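Local atomic coordinates of periplasmic binding protein (Xylanimonas cellulosilytica, PDB entry 4MX8), a protein that probably captures an iron-siderophore or similar solute outside the cell membrane and delivers it to an ABC-type importer. Residues Y19-R23 with V34-T38; G69-S74 with A90-F94; A96-E102 with D121-I125; R208-I212 with W292-F296; Q245-V250 with H283-L287. All coordinates share one frame; numbering follows the deposited sequence.

Contact 1: residues Y19-R23 with V34-T38; sequences YTWDR and VYEET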
# COMPACT_ATOMS: atom_id res chain seq x y z
N TYR A 19 17.84 4.00 -13.55
CA TYR A 19 17.22 3.56 -12.29
C TYR A 19 17.93 2.33 -11.72
O TYR A 19 17.97 1.27 -12.38
CB TYR A 19 15.72 3.29 -12.44
CG TYR A 19 15.06 3.06 -11.10
CD1 TYR A 19 14.86 4.11 -10.22
CD2 TYR A 19 14.63 1.80 -10.72
CE1 TYR A 19 14.26 3.91 -8.98
CE2 TYR A 19 14.03 1.59 -9.49
CZ TYR A 19 13.84 2.65 -8.62
OH TYR A 19 13.24 2.46 -7.39
N THR A 20 18.48 2.48 -10.52
CA THR A 20 19.26 1.41 -9.90
C THR A 20 18.75 1.10 -8.51
O THR A 20 18.65 1.98 -7.66
CB THR A 20 20.74 1.76 -9.80
OG1 THR A 20 21.28 1.87 -11.13
CG2 THR A 20 21.48 0.66 -9.08
N TRP A 21 18.43 -0.17 -8.28
CA TRP A 21 17.86 -0.58 -7.01
C TRP A 21 18.33 -1.99 -6.63
O TRP A 21 18.87 -2.73 -7.46
CB TRP A 21 16.34 -0.48 -7.07
CG TRP A 21 15.63 -1.61 -7.77
CD1 TRP A 21 14.91 -2.61 -7.18
CD2 TRP A 21 15.54 -1.83 -9.18
NE1 TRP A 21 14.38 -3.44 -8.14
CE2 TRP A 21 14.75 -2.99 -9.38
CE3 TRP A 21 16.06 -1.18 -10.31
CZ2 TRP A 21 14.47 -3.50 -10.64
CZ3 TRP A 21 15.77 -1.68 -11.56
CH2 TRP A 21 14.99 -2.83 -11.72
N ASP A 22 18.13 -2.34 -5.36
CA ASP A 22 18.45 -3.69 -4.91
C ASP A 22 17.24 -4.60 -5.10
O ASP A 22 16.32 -4.63 -4.28
CB ASP A 22 18.96 -3.68 -3.47
CG ASP A 22 20.33 -3.02 -3.33
OD1 ASP A 22 21.30 -3.51 -3.93
OD2 ASP A 22 20.43 -2.02 -2.60
N ARG A 23 17.24 -5.32 -6.22
CA ARG A 23 16.10 -6.14 -6.63
C ARG A 23 15.99 -7.44 -5.85
O ARG A 23 16.98 -8.16 -5.67
CB ARG A 23 16.21 -6.47 -8.12
CG ARG A 23 14.93 -7.04 -8.70
CD ARG A 23 15.03 -7.17 -10.20
NE ARG A 23 15.88 -8.28 -10.60
CZ ARG A 23 15.48 -9.55 -10.66
NH1 ARG A 23 14.22 -9.87 -10.32
NH2 ARG A 23 16.33 -10.49 -11.05
N VAL A 34 16.54 -12.50 -1.86
CA VAL A 34 17.97 -12.47 -2.12
C VAL A 34 18.14 -11.27 -3.04
O VAL A 34 17.61 -11.25 -4.15
CB VAL A 34 18.45 -13.77 -2.78
CG1 VAL A 34 19.83 -13.60 -3.28
CG2 VAL A 34 18.40 -14.91 -1.78
N TYR A 35 18.80 -10.23 -2.55
CA TYR A 35 18.80 -8.96 -3.27
C TYR A 35 20.03 -8.84 -4.16
O TYR A 35 21.14 -9.26 -3.78
CB TYR A 35 18.72 -7.78 -2.32
CG TYR A 35 17.45 -7.73 -1.49
CD1 TYR A 35 16.26 -7.24 -2.04
CD2 TYR A 35 17.43 -8.17 -0.17
CE1 TYR A 35 15.08 -7.21 -1.28
CE2 TYR A 35 16.26 -8.14 0.59
CZ TYR A 35 15.10 -7.65 0.02
OH TYR A 35 13.94 -7.62 0.76
N GLU A 36 19.83 -8.28 -5.35
CA GLU A 36 20.90 -8.13 -6.33
C GLU A 36 20.70 -6.81 -7.04
O GLU A 36 19.63 -6.54 -7.56
CB GLU A 36 20.92 -9.31 -7.31
CG GLU A 36 21.55 -10.58 -6.70
CD GLU A 36 21.44 -11.82 -7.60
OE1 GLU A 36 21.09 -11.70 -8.81
OE2 GLU A 36 21.71 -12.93 -7.07
N GLU A 37 21.73 -5.97 -7.04
CA GLU A 37 21.60 -4.64 -7.63
C GLU A 37 21.36 -4.74 -9.12
O GLU A 37 21.98 -5.53 -9.82
CB GLU A 37 22.83 -3.81 -7.34
CG GLU A 37 22.78 -2.42 -7.92
CD GLU A 37 23.85 -1.53 -7.33
OE1 GLU A 37 23.57 -0.89 -6.28
OE2 GLU A 37 24.97 -1.48 -7.90
N THR A 38 20.44 -3.93 -9.61
CA THR A 38 20.05 -3.97 -11.01
C THR A 38 19.90 -2.53 -11.54
O THR A 38 19.44 -1.64 -10.82
CB THR A 38 18.72 -4.74 -11.15
OG1 THR A 38 18.96 -6.14 -10.93
CG2 THR A 38 18.10 -4.54 -12.52
O HOH W 1 19.40 -9.71 -11.13

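Contact 2: residues G69-S74 with A90-F94; sequences GAPLDS and AGTLF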
# COMPACT_ATOMS: atom_id res chain seq x y z
N GLY A 69 -1.66 0.47 -20.25
CA GLY A 69 -1.99 -0.92 -20.01
C GLY A 69 -1.85 -1.23 -18.53
O GLY A 69 -0.97 -0.69 -17.85
N ALA A 70 -2.72 -2.11 -18.03
CA ALA A 70 -2.83 -2.38 -16.61
C ALA A 70 -3.70 -3.60 -16.40
O ALA A 70 -4.53 -3.95 -17.26
CB ALA A 70 -3.46 -1.18 -15.90
N PRO A 71 -3.53 -4.26 -15.25
CA PRO A 71 -4.48 -5.32 -14.88
C PRO A 71 -5.84 -4.68 -14.58
O PRO A 71 -6.12 -4.37 -13.42
CB PRO A 71 -3.88 -5.89 -13.60
CG PRO A 71 -2.99 -4.79 -13.07
CD PRO A 71 -2.44 -4.12 -14.27
N LEU A 72 -6.66 -4.49 -15.62
CA LEU A 72 -7.86 -3.64 -15.50
C LEU A 72 -8.82 -4.09 -14.41
O LEU A 72 -9.37 -3.25 -13.70
CB LEU A 72 -8.59 -3.53 -16.84
CG LEU A 72 -7.67 -2.98 -17.92
CD1 LEU A 72 -8.26 -3.23 -19.25
CD2 LEU A 72 -7.43 -1.50 -17.72
N ASP A 73 -9.00 -5.40 -14.28
CA ASP A 73 -9.97 -5.94 -13.32
C ASP A 73 -9.58 -5.64 -11.88
O ASP A 73 -10.37 -5.92 -10.97
CB ASP A 73 -10.14 -7.46 -13.49
CG ASP A 73 -10.74 -7.85 -14.83
OD1 ASP A 73 -11.59 -7.09 -15.36
OD2 ASP A 73 -10.35 -8.93 -15.34
N SER A 74 -8.39 -5.09 -11.68
CA SER A 74 -7.85 -4.82 -10.33
C SER A 74 -7.71 -3.33 -10.02
O SER A 74 -7.44 -2.96 -8.88
CB SER A 74 -6.48 -5.47 -10.14
OG SER A 74 -6.46 -6.81 -10.60
N ALA A 90 -3.36 -5.93 -19.19
CA ALA A 90 -2.00 -6.47 -19.22
C ALA A 90 -1.84 -7.78 -18.47
O ALA A 90 -0.79 -8.40 -18.54
CB ALA A 90 -1.02 -5.45 -18.65
N GLY A 91 -2.88 -8.17 -17.74
CA GLY A 91 -2.78 -9.35 -16.89
C GLY A 91 -3.57 -9.21 -15.61
O GLY A 91 -4.72 -8.78 -15.64
N THR A 92 -2.96 -9.61 -14.49
CA THR A 92 -3.53 -9.38 -13.16
C THR A 92 -2.42 -8.83 -12.27
O THR A 92 -1.32 -8.59 -12.75
CB THR A 92 -4.03 -10.66 -12.52
OG1 THR A 92 -2.89 -11.48 -12.24
CG2 THR A 92 -4.99 -11.40 -13.45
N LEU A 93 -2.69 -8.67 -10.98
CA LEU A 93 -1.70 -8.11 -10.06
C LEU A 93 -0.49 -9.02 -9.90
O LEU A 93 0.54 -8.59 -9.39
CB LEU A 93 -2.32 -7.87 -8.68
CG LEU A 93 -3.44 -6.84 -8.61
CD1 LEU A 93 -4.03 -6.77 -7.21
CD2 LEU A 93 -2.91 -5.49 -9.06
N PHE A 94 -0.62 -10.27 -10.34
CA PHE A 94 0.37 -11.31 -10.10
C PHE A 94 0.98 -11.87 -11.37
O PHE A 94 2.00 -12.57 -11.33
CB PHE A 94 -0.29 -12.49 -9.41
CG PHE A 94 -0.77 -12.22 -8.03
CD1 PHE A 94 0.12 -12.13 -6.98
CD2 PHE A 94 -2.11 -12.13 -7.76
CE1 PHE A 94 -0.34 -11.92 -5.68
CE2 PHE A 94 -2.57 -11.92 -6.46
CZ PHE A 94 -1.69 -11.81 -5.43
O HOH W 2 -7.12 -7.94 -13.96
O HOH W 3 -4.93 -9.44 -9.54

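Contact 3: residues A96-E102 with D121-I125; sequences ADLIAIE and DLNEI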
# COMPACT_ATOMS: atom_id res chain seq x y z
N ALA A 96 1.43 -11.65 -15.90
CA ALA A 96 1.43 -10.83 -17.11
C ALA A 96 1.01 -11.61 -18.36
O ALA A 96 1.43 -12.75 -18.56
CB ALA A 96 2.81 -10.21 -17.31
N ASP A 97 0.19 -10.98 -19.19
CA ASP A 97 -0.12 -11.47 -20.54
C ASP A 97 1.01 -11.02 -21.48
O ASP A 97 0.88 -10.03 -22.20
CB ASP A 97 -1.48 -10.93 -21.00
CG ASP A 97 -1.95 -11.52 -22.33
OD1 ASP A 97 -1.11 -12.06 -23.09
OD2 ASP A 97 -3.16 -11.42 -22.64
N LEU A 98 2.13 -11.74 -21.46
CA LEU A 98 3.31 -11.34 -22.21
C LEU A 98 3.11 -11.27 -23.73
O LEU A 98 3.82 -10.53 -24.41
CB LEU A 98 4.51 -12.24 -21.88
CG LEU A 98 4.97 -12.19 -20.43
CD1 LEU A 98 6.05 -13.20 -20.20
CD2 LEU A 98 5.47 -10.81 -20.02
N ILE A 99 2.16 -12.03 -24.28
CA ILE A 99 1.93 -11.94 -25.73
C ILE A 99 1.16 -10.65 -26.06
O ILE A 99 1.47 -9.97 -27.03
CB ILE A 99 1.26 -13.20 -26.39
CG1 ILE A 99 -0.04 -13.59 -25.69
CG2 ILE A 99 2.19 -14.39 -26.35
CD1 ILE A 99 -0.64 -14.88 -26.22
N ALA A 100 0.19 -10.33 -25.22
CA ALA A 100 -0.57 -9.09 -25.40
C ALA A 100 0.38 -7.91 -25.29
O ALA A 100 0.43 -7.06 -26.18
CB ALA A 100 -1.64 -8.98 -24.35
N ILE A 101 1.11 -7.87 -24.17
CA ILE A 101 2.02 -6.77 -23.91
C ILE A 101 3.04 -6.59 -25.03
O ILE A 101 3.21 -5.47 -25.53
CB ILE A 101 2.72 -6.93 -22.55
CG1 ILE A 101 1.68 -6.93 -21.44
CG2 ILE A 101 3.72 -5.81 -22.34
CD1 ILE A 101 2.27 -7.17 -20.07
N GLU A 102 3.68 -7.67 -25.44
CA GLU A 102 4.65 -7.62 -26.55
C GLU A 102 4.03 -6.96 -27.77
O GLU A 102 4.61 -6.04 -28.33
CB GLU A 102 5.16 -9.02 -26.90
CG GLU A 102 5.84 -9.12 -28.25
CD GLU A 102 7.22 -8.49 -28.26
OE1 GLU A 102 7.93 -8.54 -27.23
OE2 GLU A 102 7.60 -7.95 -29.33
N ASP A 121 10.77 -11.16 -17.04
CA ASP A 121 10.01 -11.45 -18.25
C ASP A 121 9.58 -10.16 -18.94
O ASP A 121 9.68 -10.05 -20.17
CB ASP A 121 8.75 -12.26 -17.92
CG ASP A 121 9.04 -13.72 -17.65
OD1 ASP A 121 10.22 -14.12 -17.83
OD2 ASP A 121 8.09 -14.46 -17.28
N LEU A 122 9.10 -9.20 -18.16
CA LEU A 122 8.66 -7.93 -18.70
C LEU A 122 9.82 -7.15 -19.32
O LEU A 122 9.70 -6.63 -20.43
CB LEU A 122 7.93 -7.12 -17.65
CG LEU A 122 6.56 -7.75 -17.36
CD1 LEU A 122 5.97 -7.25 -16.05
CD2 LEU A 122 5.62 -7.45 -18.50
N ASN A 123 10.94 -7.11 -18.62
CA ASN A 123 12.12 -6.39 -19.10
C ASN A 123 12.65 -6.88 -20.48
O ASN A 123 13.35 -6.14 -21.17
CB ASN A 123 13.21 -6.42 -18.03
CG ASN A 123 14.33 -5.41 -18.28
OD1 ASN A 123 14.07 -4.24 -18.59
ND2 ASN A 123 15.58 -5.86 -18.12
N GLU A 124 12.29 -8.10 -20.88
CA GLU A 124 12.63 -8.60 -22.22
C GLU A 124 11.82 -7.93 -23.32
O GLU A 124 12.19 -8.00 -24.49
CB GLU A 124 12.44 -10.12 -22.32
CG GLU A 124 13.59 -10.96 -21.77
CD GLU A 124 14.87 -10.83 -22.58
OE1 GLU A 124 14.87 -11.21 -23.78
OE2 GLU A 124 15.88 -10.34 -22.02
N ILE A 125 10.71 -7.29 -22.92
CA ILE A 125 9.77 -6.65 -23.85
C ILE A 125 10.01 -5.14 -23.96
O ILE A 125 9.99 -4.58 -25.07
CB ILE A 125 8.34 -6.86 -23.37
CG1 ILE A 125 8.03 -8.33 -23.27
CG2 ILE A 125 7.35 -6.20 -24.30
CD1 ILE A 125 6.68 -8.59 -22.62

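Contact 4: residues R208-I212 with W292-F296; sequences RGGLI and WYIVF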
# COMPACT_ATOMS: atom_id res chain seq x y z
N ARG A 208 3.77 -2.72 5.87
CA ARG A 208 2.35 -2.45 5.69
C ARG A 208 1.55 -2.55 6.97
O ARG A 208 0.72 -1.70 7.27
CB ARG A 208 1.76 -3.39 4.65
CG ARG A 208 0.36 -3.03 4.26
CD ARG A 208 -0.15 -3.94 3.18
NE ARG A 208 -0.21 -5.32 3.65
CZ ARG A 208 -0.22 -6.36 2.83
NH1 ARG A 208 -0.16 -6.15 1.52
NH2 ARG A 208 -0.28 -7.59 3.32
N GLY A 209 1.81 -3.60 7.74
CA GLY A 209 1.11 -3.77 8.99
C GLY A 209 1.43 -2.63 9.93
O GLY A 209 0.54 -2.11 10.59
N GLY A 210 2.69 -2.23 9.96
CA GLY A 210 3.15 -1.23 10.91
C GLY A 210 2.78 0.21 10.59
O GLY A 210 2.98 1.09 11.43
N LEU A 211 2.24 0.44 9.40
CA LEU A 211 1.92 1.78 8.91
C LEU A 211 1.22 2.68 9.93
O LEU A 211 1.63 3.81 10.19
CB LEU A 211 1.03 1.66 7.68
CG LEU A 211 1.38 2.45 6.43
CD1 LEU A 211 2.80 2.18 6.03
CD2 LEU A 211 0.43 2.00 5.35
N ILE A 212 0.15 2.16 10.51
CA ILE A 212 -0.64 2.87 11.49
C ILE A 212 0.22 3.36 12.69
O ILE A 212 -0.02 4.43 13.26
CB ILE A 212 -1.84 1.96 11.89
CG1 ILE A 212 -3.16 2.71 11.70
CG2 ILE A 212 -1.69 1.32 13.27
CD1 ILE A 212 -3.33 3.91 12.58
N TRP A 292 -5.41 0.72 2.17
CA TRP A 292 -4.45 0.19 3.12
C TRP A 292 -3.92 -1.21 2.82
O TRP A 292 -2.84 -1.57 3.29
CB TRP A 292 -5.01 0.23 4.53
CG TRP A 292 -5.25 1.60 5.07
CD1 TRP A 292 -6.30 2.42 4.77
CD2 TRP A 292 -4.44 2.31 6.02
NE1 TRP A 292 -6.19 3.59 5.47
CE2 TRP A 292 -5.06 3.55 6.24
CE3 TRP A 292 -3.25 2.01 6.69
CZ2 TRP A 292 -4.53 4.51 7.12
CZ3 TRP A 292 -2.73 2.95 7.56
CH2 TRP A 292 -3.37 4.19 7.77
N TYR A 293 -4.63 -2.01 2.05
CA TYR A 293 -4.16 -3.37 1.84
C TYR A 293 -3.78 -3.73 0.40
O TYR A 293 -2.81 -4.44 0.19
CB TYR A 293 -5.18 -4.37 2.38
CG TYR A 293 -4.80 -5.81 2.14
CD1 TYR A 293 -4.00 -6.48 3.04
CD2 TYR A 293 -5.23 -6.50 1.02
CE1 TYR A 293 -3.66 -7.78 2.83
CE2 TYR A 293 -4.88 -7.80 0.81
CZ TYR A 293 -4.10 -8.44 1.72
OH TYR A 293 -3.74 -9.76 1.53
N ILE A 294 -4.53 -3.25 -0.58
CA ILE A 294 -4.22 -3.60 -1.98
C ILE A 294 -3.17 -2.69 -2.60
O ILE A 294 -2.14 -3.15 -3.07
CB ILE A 294 -5.48 -3.61 -2.88
CG1 ILE A 294 -6.42 -4.73 -2.47
CG2 ILE A 294 -5.08 -3.73 -4.33
CD1 ILE A 294 -5.86 -6.09 -2.70
N VAL A 295 -3.43 -1.39 -2.57
CA VAL A 295 -2.54 -0.40 -3.16
C VAL A 295 -1.31 -0.12 -2.30
O VAL A 295 -0.17 -0.33 -2.75
CB VAL A 295 -3.28 0.92 -3.39
CG1 VAL A 295 -2.37 1.90 -4.06
CG2 VAL A 295 -4.52 0.67 -4.23
N PHE A 296 -1.56 0.30 -1.06
CA PHE A 296 -0.54 0.66 -0.05
C PHE A 296 0.68 1.44 -0.56
O PHE A 296 1.81 0.97 -0.53
CB PHE A 296 -0.18 -0.54 0.87
CG PHE A 296 0.70 -1.59 0.22
CD1 PHE A 296 0.20 -2.50 -0.70
CD2 PHE A 296 2.04 -1.69 0.58
CE1 PHE A 296 1.01 -3.46 -1.27
CE2 PHE A 296 2.85 -2.66 0.01
CZ PHE A 296 2.34 -3.54 -0.91

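Contact 5: residues Q245-V250 with H283-L287; sequences QWLWVV and HVLYL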
# COMPACT_ATOMS: atom_id res chain seq x y z
N GLN A 245 -7.32 1.67 23.71
CA GLN A 245 -8.22 2.82 23.69
C GLN A 245 -8.83 3.04 22.31
O GLN A 245 -10.00 3.40 22.20
CB GLN A 245 -7.46 4.07 24.14
CG GLN A 245 -8.36 5.28 24.29
CD GLN A 245 -9.24 5.18 25.51
OE1 GLN A 245 -8.85 4.57 26.50
NE2 GLN A 245 -10.43 5.78 25.45
N TRP A 246 -8.03 2.85 21.27
CA TRP A 246 -8.50 3.00 19.90
C TRP A 246 -8.23 1.70 19.16
O TRP A 246 -7.14 1.12 19.31
CB TRP A 246 -7.74 4.12 19.23
CG TRP A 246 -7.91 5.42 19.88
CD1 TRP A 246 -7.08 5.99 20.80
CD2 TRP A 246 -8.97 6.35 19.67
NE1 TRP A 246 -7.56 7.21 21.18
CE2 TRP A 246 -8.73 7.45 20.50
CE3 TRP A 246 -10.11 6.34 18.87
CZ2 TRP A 246 -9.59 8.56 20.54
CZ3 TRP A 246 -10.96 7.43 18.91
CH2 TRP A 246 -10.70 8.52 19.75
N LEU A 247 -9.21 1.25 18.37
CA LEU A 247 -9.06 0.05 17.56
C LEU A 247 -9.17 0.44 16.09
O LEU A 247 -10.19 0.99 15.68
CB LEU A 247 -10.13 -0.98 17.91
CG LEU A 247 -10.13 -2.36 17.24
CD1 LEU A 247 -9.00 -3.22 17.78
CD2 LEU A 247 -11.45 -3.06 17.46
N TRP A 248 -8.11 0.17 15.33
CA TRP A 248 -8.04 0.53 13.91
C TRP A 248 -8.18 -0.71 13.04
O TRP A 248 -7.32 -1.58 13.07
CB TRP A 248 -6.70 1.17 13.59
CG TRP A 248 -6.40 2.44 14.33
CD1 TRP A 248 -5.81 2.55 15.55
CD2 TRP A 248 -6.65 3.77 13.88
NE1 TRP A 248 -5.68 3.88 15.90
CE2 TRP A 248 -6.19 4.64 14.89
CE3 TRP A 248 -7.21 4.31 12.72
CZ2 TRP A 248 -6.27 6.02 14.77
CZ3 TRP A 248 -7.29 5.69 12.61
CH2 TRP A 248 -6.82 6.52 13.63
N VAL A 249 -9.25 -0.78 12.25
CA VAL A 249 -9.62 -2.01 11.57
C VAL A 249 -9.47 -1.95 10.05
O VAL A 249 -9.99 -1.04 9.40
CB VAL A 249 -11.08 -2.34 11.86
CG1 VAL A 249 -11.44 -3.69 11.28
CG2 VAL A 249 -11.32 -2.32 13.36
N VAL A 250 -8.78 -2.95 9.50
CA VAL A 250 -8.66 -3.15 8.05
C VAL A 250 -9.41 -4.43 7.66
O VAL A 250 -9.03 -5.53 8.07
CB VAL A 250 -7.19 -3.33 7.65
CG1 VAL A 250 -7.06 -3.64 6.20
CG2 VAL A 250 -6.40 -2.09 7.97
N HIS A 283 -14.63 4.26 19.52
CA HIS A 283 -13.24 4.48 19.19
C HIS A 283 -12.77 3.38 18.25
O HIS A 283 -11.57 3.08 18.20
CB HIS A 283 -12.41 4.46 20.47
CG HIS A 283 -12.51 5.71 21.30
ND1 HIS A 283 -11.77 5.90 22.45
CD2 HIS A 283 -13.25 6.83 21.14
CE1 HIS A 283 -12.06 7.08 22.97
NE2 HIS A 283 -12.96 7.67 22.19
N VAL A 284 -13.70 2.77 17.53
CA VAL A 284 -13.35 1.82 16.46
C VAL A 284 -13.35 2.54 15.12
O VAL A 284 -14.39 3.02 14.67
CB VAL A 284 -14.30 0.60 16.43
CG1 VAL A 284 -13.99 -0.30 15.25
CG2 VAL A 284 -14.19 -0.20 17.71
N LEU A 285 -12.19 2.63 14.49
CA LEU A 285 -12.08 3.33 13.21
C LEU A 285 -11.78 2.34 12.10
O LEU A 285 -10.86 1.53 12.23
CB LEU A 285 -10.95 4.35 13.28
CG LEU A 285 -11.04 5.25 14.50
CD1 LEU A 285 -9.67 5.45 15.02
CD2 LEU A 285 -11.68 6.57 14.16
N TYR A 286 -12.54 2.42 11.01
CA TYR A 286 -12.31 1.52 9.88
C TYR A 286 -11.48 2.18 8.77
O TYR A 286 -11.76 3.29 8.32
CB TYR A 286 -13.63 0.99 9.34
CG TYR A 286 -14.32 0.09 10.33
CD1 TYR A 286 -14.12 -1.29 10.29
CD2 TYR A 286 -15.15 0.60 11.32
CE1 TYR A 286 -14.74 -2.13 11.19
CE2 TYR A 286 -15.77 -0.23 12.22
CZ TYR A 286 -15.56 -1.59 12.15
OH TYR A 286 -16.15 -2.43 13.06
N LEU A 287 -10.43 1.49 8.35
CA LEU A 287 -9.54 2.03 7.34
C LEU A 287 -9.94 1.50 5.96
O LEU A 287 -10.54 0.44 5.86
CB LEU A 287 -8.08 1.68 7.66
CG LEU A 287 -7.54 2.09 9.02
CD1 LEU A 287 -6.14 1.57 9.14
CD2 LEU A 287 -7.54 3.59 9.17
O HOH W 4 -11.77 -1.85 6.71

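Contact 1: residues Y19-R23 with V34-T38
Trp21 and Arg23 pair with Thr38 and Glu36 across the two arms of a beta hairpin, strands 16-24 and 35-43. Trp21 with Thr38 and Arg23 with Glu36 are hydrogen-bonded antiparallel pairs. Asp22 with Glu37 is the non-hydrogen-bonded pair between them. Thr38 N bonds to Trp21 O at 2.9 Å, and Trp21 N returns a bond to Thr38 O. Trp21, Arg23, Glu36 and Thr38 share one face of the hairpin. Arg23 can be followed outward along that face. Its CB lies 3.5 Å from Glu36 O. CG stands opposite the backbone N across the CA-CB bond (chi1 -167°), and the chain bends at chi3 (74°). CD and NE pass Thr38 OG1. This oxygen sits at the edge of the guanidinium, 3.8 Å from Arg23 NE. At the tip, Arg23 NH2 donates to a water that also gives a weak bond to Glu36 OE1, so the two charged groups are at most loosely joined through it. Beside Arg23, Thr38 CB lies over the six-membered ring of Trp21 in a CH-pi contact. Trp119 of helix 119-123 touches Trp21, Arg23 and Thr38, and Asp130 accepts from Trp21 NE1, so this face is held against the rest of the protein. Asp22 and Glu37, on the opposite face, are exposed. There the like-charged Asp22 OD1 and Glu37 OE1 lie 4.2 Å apart. Glu37 CG also rests on Thr20 CG2, at 3.5 Å.

Contact 2: residues G69-S74 with A90-F94
The carbonyl group of Ala70 is met over its face by Ala90 N, which lies well above the carbonyl plane. This hydrogen bond is 3.0 Å from Ala90 N to Ala70 O and nearly straight at the hydrogen, 166°. The Pro71 ring, centre of an inverse gamma turn, comes next. Its CB meets the backbone of Thr92, 3.5 Å from Thr92 CA. Its CG touches Leu93 CD2 at 4.1 Å, the side chains crossing at about a right angle. Ser74 CB also lies 3.7 Å from Leu93 CG. With an alanine at Leu93, Pro71 CG and Ser74 CB would probably lose their apolar partner and a gap would open beside them. Two waters bridge the segments. One gives a bond to Gly91 O and takes a weak one from Asp73 N. The other joins Ser74 OG to Leu93 N. Thr92 OG1 accepts from Phe94 N in an ST turn. Gly91 has backbone angles at which a side chain would hit the carbonyl of Ala90. The contact extends the parallel strand pair 67-70 and 87-89. Met54 and Leu57 of helix 54-62 pack on Pro71 and Ala70 respectively, Phe52 touches Pro71 and Ala90, and the 90-94 loop leads to helix 98-104.

Contact 3: residues A96-E102 with D121-I125
Leu98 holds CG beside its own backbone N (chi1 -62°), and this lets CD1 and CD2 reach Asp121, Leu122 and Ile125. Ile125 takes a similar first torsion (chi1 -59°); with chi2 extended (172°), this carries CD1 across to Leu98. The methyls Leu98 CD2 and Ile125 CD1 meet at 3.6 Å where the side chains cross at a slant. Leu98 CD2 also touches Leu122 CD2 at 3.7 Å. The other Leu98 branch, CD1, lies against the aliphatic base of Asp121, 3.7 Å from Asp121 CB. Deeper in, Ile101 CD1 packs on Leu122 CD2 at 3.7 Å, and the two side chains cross at about a right angle. Ile101 CG2 reaches Ile125 CD1 at 4.1 Å. Leu122 CD2 is therefore shared by Leu98 and Ile101, with Ala96 CB beside it.

At the outer margin Glu102 bends at chi2. Its OE1 comes to 3.8 Å from Ile125 CG2. No hydrogen bond links the two segments. The contact is apolar in the middle and acidic at its exposed margin, at Glu102 and Asp121. Asp97 is the N-cap of helix 98-104. Its OD1 accepts from Ala100 N at 3.0 Å, with the donor above the carboxylate plane. Its charge would probably be stabilised by the helix start.

Helix 98-104 and helix 119-123 with the residues that follow it pack here against each other and against strand 108-111. Ile109 touches both Ile101 and Leu122, and Val111 touches Leu122. Phe52, from the loop before helix 54-62, meets Ala96, Ile101 and Leu122.

Contact 4: residues R208-I212 with W292-F296
Leu211 and Ile212 pack on the indole of Trp292 where helix 207-214 meets the C-terminal end of helix 289-295. This is a solute-binding protein of the TroA-like kind, a family with two lobes joined by a long helix, and the two helices pack here near the centre of the chain. The contact has two unlike halves. The buried half is apolar. Leu211 CD2 lies 3.9 Å from Trp292 CE3, and Leu211 CB also approaches Trp292 CZ3. Ile212 CG1 comes to 4.2 Å from Trp292 CZ3, the two side chains crossing at about a right angle. Met305 of helix 299-309 touches both Leu211 and Trp292, and Asp308 of that helix accepts from Trp292 NE1. Leu287 of strand 284-287 backs Ile212 and Trp292.

The other half is partly exposed and more polar. Arg208 runs along the C-terminal turn of helix 289-295, which widens into a pi-type turn. Its CG and CD pass the carbonyl of Trp292, with Arg208 CD 3.6 Å from Trp292 O. The chain bends at chi3 (62°), and this brings the guanidinium over the Tyr293 ring. The guanidinium and ring planes are inclined at 38°, so the groups overlap without lying flat on each other. Phe296, which leaves the helix with positive phi, is modelled in two conformers, so its contact with Arg208 CD is doubtful. Arg114 donates to the carbonyls of Tyr293 and Ile294. On the Arg208 side, Tyr293 CE1 lies over one face of the guanidinium, 3.4 Å from Arg208 NH2.

Contact 5: residues Q245-V250 with H283-L287
Val249 O takes a bond from Leu287 N at 2.8 Å, almost straight at 177°, and a second, weak one from a water. The same water also donates to Leu287 O. Earlier along the strands Leu285 N bonds to Leu247 O, Val249 N to Leu285 O, and Leu247 N to His283 O at 3.0 Å. Beyond this ladder His283 ND1 donates to Gln245 O at 3.1 Å. The acceptor lies in the imidazole plane, but the donor stands above the carbonyl plane. His283 also stacks face to face on the six-membered ring of Trp246, with centroids 3.6 Å apart and planes at 17°. A leucine here has no ring to stack and no ND1, so Gln245 O would probably lack a partner and Trp246 be freer to turn. The strands are parallel neighbours in a mixed sheet. Strand 246-251 lies between 183-189 and 284-287. The chain from 246-251 to 284-287 passes through helices 252-256, 264-267 and 277-280, a beta-alpha-beta crossover. On one face, Trp248 and Leu285 lie side by side, Leu287 CD2 approaches the Trp248 ring edge, 3.6 Å from Trp248 CE3, and Ile212 of helix 207-214 packs on Trp248. The other face carries Leu247, Val249, Val284 and Tyr286, with Ala264 touching Val249 and Tyr286. There Val249 CG2 meets Val284 CG1 at 3.8 Å, and Val249 CB lies against Tyr286 CD1.

How the contacts relate
Contacts 4 and 5 touch, their centres about 14 Å apart. Ile212 CD1 packs on Trp248 CD2 at 3.6 Å, and Trp292 NE1 lies 3.5 Å from Leu287 CB. Contacts 2 and 3 also meet, about 12 Å between centres: Ala90 O probably accepts from Asp97 N at 2.8 Å. The two pairs probably belong to opposite lobes, with any solute expected in the cleft between, as in relatives. Arg114, which touches Phe94 and bonds to Tyr293 O, relates contact 2 to contact 4, whose nearest atoms are about 4 Å apart. Contact 1 stands apart, its nearest atoms about 6 Å from contact 3. The centres of contacts 3 and 5 are about 41 Å apart.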